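Local coordinates for 3-oxoacyl-(Acyl-carrier protein) synthase (Burkholderia xenovorans, PDB 4EFI) that probably catalyses the condensation reaction of a 3-oxoacyl-[acyl-carrier-protein] synthase of the thiolase superfamily, at residues A90-V94 against T105-L109; V154-I158 against T301-S305. All coordinates share one frame; numbering follows the deposited sequence. Where two conformers were deposited one is given.

Contact 1 (A90-V94 against T105-L109)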
ATOM      1  N   ALA A  90      -8.305  15.437   9.745  1.00 11.89           N
ATOM      2  CA  ALA A  90      -8.255  14.023  10.101  1.00 11.32           C
ATOM      3  C   ALA A  90      -6.937  13.440   9.654  1.00 11.97           C
ATOM      4  O   ALA A  90      -6.379  13.851   8.623  1.00 12.47           O
ATOM      5  CB  ALA A  90      -9.402  13.267   9.421  1.00 12.31           C
ATOM      6  N   LEU A  91      -6.443  12.486  10.426  1.00 11.87           N
ATOM      7  CA  LEU A  91      -5.288  11.686  10.062  1.00 12.14           C
ATOM      8  C   LEU A  91      -5.665  10.221  10.240  1.00 13.21           C
ATOM      9  O   LEU A  91      -6.060   9.781  11.330  1.00 13.07           O
ATOM     10  CB  LEU A  91      -4.073  12.013  10.936  1.00 13.58           C
ATOM     11  CG  LEU A  91      -2.794  11.298  10.477  1.00 15.08           C
ATOM     12  CD1 LEU A  91      -1.547  12.149  10.591  1.00 14.92           C
ATOM     13  CD2 LEU A  91      -2.620   9.974  11.196  1.00 14.28           C
ATOM     14  N   ILE A  92      -5.545   9.471   9.150  1.00 11.39           N
ATOM     15  CA  ILE A  92      -5.803   8.040   9.164  1.00 11.43           C
ATOM     16  C   ILE A  92      -4.491   7.314   8.956  1.00 11.32           C
ATOM     17  O   ILE A  92      -3.802   7.588   7.978  1.00 12.13           O
ATOM     18  CB  ILE A  92      -6.777   7.680   8.040  1.00 12.17           C
ATOM     19  CG1 ILE A  92      -8.070   8.502   8.160  1.00 15.38           C
ATOM     20  CG2 ILE A  92      -7.096   6.183   8.081  1.00 15.08           C
ATOM     21  CD1 ILE A  92      -9.067   8.269   7.020  1.00 18.24           C
ATOM     22  N   PHE A  93      -4.142   6.425   9.878  1.00 11.09           N
ATOM     23  CA  PHE A  93      -2.905   5.633   9.804  1.00 11.08           C
ATOM     24  C   PHE A  93      -3.250   4.201   9.449  1.00 11.27           C
ATOM     25  O   PHE A  93      -3.856   3.467  10.254  1.00 12.89           O
ATOM     26  CB  PHE A  93      -2.156   5.705  11.156  1.00 11.38           C
ATOM     27  CG  PHE A  93      -0.861   4.900  11.199  1.00 11.94           C
ATOM     28  CD1 PHE A  93       0.196   5.209  10.377  1.00 13.03           C
ATOM     29  CD2 PHE A  93      -0.703   3.854  12.085  1.00 13.21           C
ATOM     30  CE1 PHE A  93       1.397   4.482  10.440  1.00 13.37           C
ATOM     31  CE2 PHE A  93       0.477   3.127  12.144  1.00 13.37           C
ATOM     32  CZ  PHE A  93       1.523   3.454  11.343  1.00 12.31           C
ATOM     33  N   VAL A  94      -2.907   3.803   8.236  1.00 10.98           N
ATOM     34  CA  VAL A  94      -3.150   2.454   7.739  1.00 11.63           C
ATOM     35  C   VAL A  94      -1.824   1.719   7.750  1.00 11.88           C
ATOM     36  O   VAL A  94      -0.864   2.149   7.076  1.00 12.47           O
ATOM     37  CB  VAL A  94      -3.717   2.472   6.322  1.00 13.42           C
ATOM     38  CG1 VAL A  94      -3.922   1.035   5.818  1.00 13.95           C
ATOM     39  CG2 VAL A  94      -5.017   3.264   6.307  1.00 14.82           C
ATOM     40  N   THR A 105      -1.029   4.699  16.847  1.00 11.11           N
ATOM     41  CA  THR A 105       0.057   5.505  16.300  1.00 10.94           C
ATOM     42  C   THR A 105      -0.468   6.803  15.670  1.00 11.85           C
ATOM     43  O   THR A 105       0.261   7.804  15.580  1.00 12.57           O
ATOM     44  CB  THR A 105       0.895   4.641  15.328  1.00 11.92           C
ATOM     45  OG1 THR A 105       1.500   3.571  16.063  1.00 12.69           O
ATOM     46  CG2 THR A 105       2.013   5.431  14.667  1.00 13.19           C
ATOM     47  N   ALA A 106      -1.738   6.821  15.265  1.00 11.63           N
ATOM     48  CA  ALA A 106      -2.308   8.070  14.768  1.00 12.39           C
ATOM     49  C   ALA A 106      -2.220   9.171  15.813  1.00 11.77           C
ATOM     50  O   ALA A 106      -2.061  10.329  15.461  1.00 12.45           O
ATOM     51  CB  ALA A 106      -3.739   7.853  14.325  1.00 12.38           C
ATOM     52  N   PHE A 107      -2.305   8.831  17.094  1.00 12.34           N
ATOM     53  CA  PHE A 107      -2.185   9.849  18.150  1.00 13.17           C
ATOM     54  C   PHE A 107      -0.765  10.372  18.251  1.00 12.58           C
ATOM     55  O   PHE A 107      -0.550  11.575  18.466  1.00 13.49           O
ATOM     56  CB  PHE A 107      -2.650   9.295  19.503  1.00 12.49           C
ATOM     57  CG  PHE A 107      -4.111   9.024  19.543  1.00 12.97           C
ATOM     58  CD1 PHE A 107      -5.009  10.076  19.659  1.00 13.14           C
ATOM     59  CD2 PHE A 107      -4.593   7.739  19.431  1.00 14.62           C
ATOM     60  CE1 PHE A 107      -6.351   9.856  19.638  1.00 15.46           C
ATOM     61  CE2 PHE A 107      -5.948   7.514  19.411  1.00 15.11           C
ATOM     62  CZ  PHE A 107      -6.828   8.591  19.519  1.00 13.89           C
ATOM     63  N   VAL A 108       0.207   9.496  18.052  1.00 12.50           N
ATOM     64  CA  VAL A 108       1.602   9.907  18.048  1.00 12.79           C
ATOM     65  C   VAL A 108       1.842  10.859  16.872  1.00 13.89           C
ATOM     66  O   VAL A 108       2.523  11.886  17.005  1.00 13.83           O
ATOM     67  CB  VAL A 108       2.524   8.696  17.894  1.00 13.29           C
ATOM     68  CG1 VAL A 108       3.976   9.141  17.787  1.00 15.09           C
ATOM     69  CG2 VAL A 108       2.319   7.739  19.043  1.00 15.86           C
ATOM     70  N   LEU A 109       1.336  10.501  15.691  1.00 12.94           N
ATOM     71  CA  LEU A 109       1.479  11.367  14.522  1.00 12.48           C
ATOM     72  C   LEU A 109       0.777  12.703  14.721  1.00 11.20           C
ATOM     73  O   LEU A 109       1.304  13.756  14.330  1.00 12.63           O
ATOM     74  CB  LEU A 109       0.957  10.667  13.280  1.00 12.40           C
ATOM     75  CG  LEU A 109       1.857   9.566  12.716  1.00 12.67           C
ATOM     76  CD1 LEU A 109       1.080   8.631  11.829  1.00 14.55           C
ATOM     77  CD2 LEU A 109       3.021  10.182  11.922  1.00 15.86           C
TER

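Contact 2 (V154-I158 against T301-S305)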
ATOM      1  N   VAL A 154       0.107   5.936   5.282  1.00 10.70           N
ATOM      2  CA  VAL A 154      -0.028   4.554   4.864  1.00 11.19           C
ATOM      3  C   VAL A 154       1.388   3.987   4.760  1.00 11.90           C
ATOM      4  O   VAL A 154       2.201   4.457   3.950  1.00 12.11           O
ATOM      5  CB  VAL A 154      -0.790   4.426   3.540  1.00 12.39           C
ATOM      6  CG1 VAL A 154      -0.916   2.939   3.143  1.00 12.93           C
ATOM      7  CG2 VAL A 154      -2.150   5.108   3.664  1.00 11.72           C
ATOM      8  N   GLY A 155       1.717   3.023   5.615  1.00 12.34           N
ATOM      9  CA  GLY A 155       3.099   2.569   5.676  1.00 12.75           C
ATOM     10  C   GLY A 155       3.242   1.277   6.438  1.00 12.77           C
ATOM     11  O   GLY A 155       2.345   0.852   7.169  1.00 12.61           O
ATOM     12  N   ASP A 156       4.399   0.646   6.286  1.00 11.21           N
ATOM     13  CA  ASP A 156       4.649  -0.620   6.963  1.00 11.92           C
ATOM     14  C   ASP A 156       6.143  -0.858   7.041  1.00 13.43           C
ATOM     15  O   ASP A 156       6.912  -0.370   6.188  1.00 14.64           O
ATOM     16  CB  ASP A 156       4.022  -1.794   6.195  1.00 12.29           C
ATOM     17  CG  ASP A 156       2.826  -2.413   6.893  1.00 12.38           C
ATOM     18  OD1 ASP A 156       2.673  -2.333   8.127  1.00 12.96           O
ATOM     19  OD2 ASP A 156       2.015  -3.011   6.162  1.00 16.73           O
ATOM     20  N   THR A 157       6.551  -1.634   8.034  1.00 12.12           N
ATOM     21  CA  THR A 157       7.908  -2.181   8.070  1.00 12.44           C
ATOM     22  C   THR A 157       7.775  -3.706   8.194  1.00 11.56           C
ATOM     23  O   THR A 157       8.076  -4.299   9.222  1.00 12.58           O
ATOM     24  CB  THR A 157       8.771  -1.623   9.215  1.00 12.88           C
ATOM     25  OG1 THR A 157       8.164  -1.928  10.470  1.00 12.95           O
ATOM     26  CG2 THR A 157       8.928  -0.114   9.109  1.00 14.52           C
ATOM     27  N   ILE A 158       7.311  -4.354   7.129  1.00 12.52           N
ATOM     28  CA  ILE A 158       7.098  -5.797   7.170  1.00 14.03           C
ATOM     29  C   ILE A 158       8.406  -6.538   7.389  1.00 13.90           C
ATOM     30  O   ILE A 158       8.406  -7.686   7.851  1.00 13.71           O
ATOM     31  CB  ILE A 158       6.414  -6.336   5.888  1.00 15.55           C
ATOM     32  CG1 ILE A 158       5.013  -5.748   5.768  1.00 18.78           C
ATOM     33  CG2 ILE A 158       6.394  -7.876   5.846  1.00 16.58           C
ATOM     34  CD1 ILE A 158       4.103  -6.011   6.944  1.00 21.41           C
ATOM     35  N   THR A 301       6.349  -3.537  -0.644  1.00 12.70           N
ATOM     36  CA  THR A 301       6.265  -2.678   0.542  1.00 14.26           C
ATOM     37  C   THR A 301       4.866  -2.654   1.123  1.00 14.08           C
ATOM     38  O   THR A 301       4.471  -1.709   1.802  1.00 14.61           O
ATOM     39  CB  THR A 301       6.734  -1.243   0.251  1.00 13.58           C
ATOM     40  OG1 THR A 301       5.958  -0.670  -0.813  1.00 14.73           O
ATOM     41  CG2 THR A 301       8.228  -1.236  -0.105  1.00 13.42           C
ATOM     42  N   SER A 302       4.133  -3.738   0.903  1.00 12.21           N
ATOM     43  CA  SER A 302       2.846  -3.927   1.589  1.00 13.77           C
ATOM     44  C   SER A 302       1.945  -2.723   1.358  1.00 13.29           C
ATOM     45  O   SER A 302       1.687  -2.349   0.219  1.00 13.27           O
ATOM     46  CB  SER A 302       3.102  -4.106   3.085  1.00 15.72           C
ATOM     47  OG  SER A 302       1.886  -4.403   3.779  1.00 21.31           O
ATOM     48  N   CYS A 303       1.214  -2.222   2.339  0.79 13.83           N
ATOM     49  CA  CYS A 303       0.245  -1.157   2.074  0.79 14.46           C
ATOM     50  C   CYS A 303       0.835   0.105   1.433  0.79 12.76           C
ATOM     51  O   CYS A 303       0.102   0.872   0.824  0.79 14.06           O
ATOM     52  CB  CYS A 303      -0.519  -0.749   3.342  0.79 13.94           C
ATOM     53  SG  CYS A 303       0.526  -0.180   4.680  0.79 14.67           S
ATOM     54  N   ALA A 304       2.140   0.319   1.585  1.00 12.43           N
ATOM     55  CA  ALA A 304       2.787   1.479   0.964  1.00 11.84           C
ATOM     56  C   ALA A 304       3.007   1.338  -0.535  1.00 11.33           C
ATOM     57  O   ALA A 304       3.421   2.307  -1.185  1.00 12.21           O
ATOM     58  CB  ALA A 304       4.107   1.758   1.626  1.00 12.17           C
ATOM     59  N   SER A 305       2.758   0.160  -1.094  1.00 11.95           N
ATOM     60  CA  SER A 305       3.266  -0.122  -2.424  1.00 12.55           C
ATOM     61  C   SER A 305       2.666   0.796  -3.497  1.00 12.35           C
ATOM     62  O   SER A 305       3.384   1.245  -4.383  1.00 13.00           O
ATOM     63  CB  SER A 305       3.066  -1.593  -2.766  1.00 14.52           C
ATOM     64  OG  SER A 305       1.690  -1.863  -2.941  1.00 16.36           O
TER

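Contact 1 (A90-V94 against T105-L109)
Phe93 and Leu91 both carry CG anti to the backbone N (chi1 179° and -174°), a choice that extends the two side chains from one face of strand 90-94 onto helix 105-112. On Thr105 the methyl CG2 is the branch opposite its own N, and it settles over one face of the Phe93 ring, 4.0 Å from the ring centroid and displaced toward the rim: a CH-pi contact. Thr105 CB adds a touch at Phe93 CE2 (3.6 Å), while the hydroxyl OG1 is taken up by the backbone N of Asn99. One turn on, the Leu109 side chain runs roughly perpendicular to that of Phe93, with CD1 3.8 Å from Phe93 CD1. The leucine pair is also crosswise, with Leu91 CD1 4.0 Å from Leu109 CB. Ala106 CB reaches both Leu91 CD2 (3.9 Å) and Phe93 CB, and so small a side chain permits a close approach, Ala106 CA to Phe93 CA 5.6 Å. No hydrogen bond joins strand and helix here; instead Asp123 accepts from the backbone N of Thr105 and of Ala106. The short segments run at 133° to each other, and helix 105-112 links the parallel neighbours 90-94 and 120-124 in a beta-alpha-beta unit.

Contact 2 (V154-I158 against T301-S305)
Asp156 and Ser302 form the polar end of this contact: Ser302 OG donates to Asp156 OD2 over 2.8 Å, meeting the oxygen on its anti side and 17° out of the carboxylate plane. The close packing lies to either side of this bond. The Cys303 carbonyl oxygen rests 3.3 Å from Val154 CG1, and the same methyl reaches Cys303 CB at 3.7 Å; beyond the serine, Ile158 CG1 touches Ser302 CB, also at 3.7 Å. The looser part belongs to Ala304, whose CB stands 4.0 Å from Val154 O, and to Thr301, which barely takes part. None of the touching residues faces bulk solvent, so even this side is interior, where Ala304 and Thr301 also pack on strand 176-184. Asp156 OD1 accepts from the backbone N of Gln96 and is hydrogen-bonded to the hydroxyls of Ser95 and Thr97. Nearby, Ser305 OG bonds to His270 ND1 and Ser302 N to Asn300 OD1, surroundings consistent with the active-site region of a synthase III. Ser302 OG is also hydrogen-bonded to an unidentified ligand, probably from the crystallisation liquor. The chemistry implies a buried carboxylate whose two oxygens are satisfied and whose rotation is fixed, holding the Ser302 hydroxyl beside the bound molecule.

Overall arrangement
Contact 1 closes before contact 2 opens along the chain, yet their centres lie only about 15 Å apart because strands 90-94 and 149-156 are neighbours in one mixed six-stranded sheet. They meet at the strand ends, where Val94 O probably accepts a hydrogen bond from Gly155 N, at 3.1 Å. Contact 1 is local, with ten residues between its segments, and its centre sits about 16 Å from the centre of the chain; contact 2 has its centre about 5 Å from the centre of the chain and spans 142 intervening residues. One therefore packs a helix on its own sheet, whereas the other joins the synthase III part of the sequence to its C-terminal part in this thiolase-like protein.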